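Local coordinates for protein signal recognition particle receptor FtsY (Sulfolobus acidocaldarius, PDB 5L3S) that serves as the receptor for the signal recognition particle, pairing a helical bundle domain with a P-loop GTPase domain of the SRP54 type, at residues M195-D200 with A233-N238. Sequence-based numbering, arbitrary orientation.
Sequences MHIDSD and ARHFEN
His-196 meets His-235 and Phe-236 of helix 228-239 through different parts of its side chain. Its imidazole edge is turned to the face of His-235 in an offset edge-to-face pair, with centroids 5.1 Å apart and planes at 63°. CD2 of His-196 leads, 3.5 Å from CG of His-235. CB of His-196 sits over the centre of the Phe-236 ring, 3.8 Å from its centroid and 11° off the normal, a CH-pi contact. With chi1 at 47°, CG of His-196 lies between backbone N and carbonyl carbon, sending the ring back toward the start of helix 228-239, onto Glu-231 and Gln-232. In the P-loop GTPase fold this joins the type I turn Met-195 to Asp-198, whose Met-195 side chain is about 4 Å from a bound phosphoaminophosphonic acid-guanylate ester, to a helix packed on strand 216-222; Phe-236 touches Val-109, in what is probably the Walker A loop. The NE2 atoms of His-196 and His-235, 4.9 Å apart, take different hydrogen-bond partners: the first a polar side chain of another protein's chain, the second OE2 of Glu-231. CG2 of Ile-197 lies over one face of the His-235 ring, 4.1 Å from its CE1.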
# COMPACT_ATOMS: atom_id res chain seq x y z
N MET B 195 2.47 12.21 3.88
CA MET B 195 1.73 11.57 4.96
C MET B 195 0.61 12.47 5.45
O MET B 195 0.77 13.69 5.56
CB MET B 195 2.65 11.20 6.13
CG MET B 195 3.62 10.07 5.85
SD MET B 195 2.76 8.52 5.44
CE MET B 195 1.43 8.57 6.61
N HIS B 196 -0.52 11.86 5.77
CA HIS B 196 -1.67 12.59 6.29
C HIS B 196 -1.38 13.26 7.64
O HIS B 196 -2.08 14.18 8.03
CB HIS B 196 -2.88 11.64 6.39
CG HIS B 196 -2.57 10.32 7.03
ND1 HIS B 196 -1.68 9.42 6.48
CD2 HIS B 196 -3.03 9.75 8.16
CE1 HIS B 196 -1.61 8.35 7.26
NE2 HIS B 196 -2.42 8.52 8.29
N ILE B 197 -0.33 12.81 8.34
CA ILE B 197 0.04 13.40 9.63
C ILE B 197 1.23 14.36 9.53
O ILE B 197 1.73 14.85 10.54
CB ILE B 197 0.37 12.32 10.69
CG1 ILE B 197 1.44 11.36 10.17
CG2 ILE B 197 -0.90 11.56 11.10
CD1 ILE B 197 1.95 10.38 11.20
N ASP B 198 1.68 14.63 8.31
CA ASP B 198 2.78 15.57 8.10
C ASP B 198 2.18 16.98 7.97
O ASP B 198 1.68 17.35 6.92
CB ASP B 198 3.54 15.19 6.83
CG ASP B 198 4.79 16.02 6.61
OD1 ASP B 198 4.85 17.19 7.04
OD2 ASP B 198 5.73 15.48 5.99
N SER B 199 2.22 17.75 9.06
CA SER B 199 1.58 19.06 9.08
C SER B 199 2.10 20.03 8.02
O SER B 199 1.33 20.75 7.40
CB SER B 199 1.69 19.70 10.47
OG SER B 199 0.75 19.13 11.35
N ASP B 200 3.42 20.05 7.82
CA ASP B 200 4.03 20.96 6.86
C ASP B 200 3.59 20.64 5.44
O ASP B 200 3.24 21.54 4.69
CB ASP B 200 5.56 20.90 6.94
CG ASP B 200 6.11 21.53 8.21
OD1 ASP B 200 5.41 22.36 8.83
OD2 ASP B 200 7.27 21.22 8.57
N ALA B 233 -7.78 7.95 4.84
CA ALA B 233 -9.02 8.57 4.38
C ALA B 233 -9.65 9.50 5.42
O ALA B 233 -10.14 10.57 5.06
CB ALA B 233 -10.00 7.51 3.94
N ARG B 234 -9.66 9.08 6.69
CA ARG B 234 -10.26 9.89 7.77
C ARG B 234 -9.50 11.19 8.00
O ARG B 234 -10.09 12.27 8.10
CB ARG B 234 -10.26 9.13 9.10
CG ARG B 234 -11.30 8.05 9.24
CD ARG B 234 -11.24 7.50 10.66
NE ARG B 234 -12.11 6.35 10.86
CZ ARG B 234 -13.42 6.42 11.09
NH1 ARG B 234 -14.03 7.60 11.13
NH2 ARG B 234 -14.11 5.31 11.27
N HIS B 235 -8.18 11.06 8.13
CA HIS B 235 -7.31 12.19 8.38
C HIS B 235 -7.36 13.20 7.25
O HIS B 235 -7.48 14.39 7.49
CB HIS B 235 -5.86 11.72 8.58
CG HIS B 235 -5.56 11.29 9.98
ND1 HIS B 235 -5.07 12.15 10.93
CD2 HIS B 235 -5.67 10.08 10.58
CE1 HIS B 235 -4.89 11.49 12.07
NE2 HIS B 235 -5.25 10.23 11.88
N PHE B 236 -7.25 12.72 6.01
CA PHE B 236 -7.28 13.60 4.85
C PHE B 236 -8.64 14.30 4.72
O PHE B 236 -8.72 15.47 4.33
CB PHE B 236 -6.95 12.83 3.56
CG PHE B 236 -5.48 12.72 3.27
CD1 PHE B 236 -4.67 13.84 3.27
CD2 PHE B 236 -4.91 11.50 2.96
CE1 PHE B 236 -3.30 13.73 2.99
CE2 PHE B 236 -3.54 11.38 2.68
CZ PHE B 236 -2.74 12.49 2.69
N GLU B 237 -9.71 13.59 5.05
CA GLU B 237 -11.03 14.22 4.99
C GLU B 237 -11.12 15.35 6.02
O GLU B 237 -11.66 16.42 5.72
CB GLU B 237 -12.15 13.19 5.19
CG GLU B 237 -13.53 13.80 5.44
CD GLU B 237 -13.98 14.74 4.33
OE1 GLU B 237 -13.49 14.61 3.18
OE2 GLU B 237 -14.83 15.62 4.60
N ASN B 238 -10.58 15.12 7.21
CA ASN B 238 -10.61 16.13 8.26
C ASN B 238 -9.66 17.32 8.03
O ASN B 238 -10.01 18.45 8.34
CB ASN B 238 -10.31 15.50 9.63
CG ASN B 238 -11.39 14.52 10.07
OD1 ASN B 238 -12.56 14.65 9.70
ND2 ASN B 238 -10.99 13.53 10.86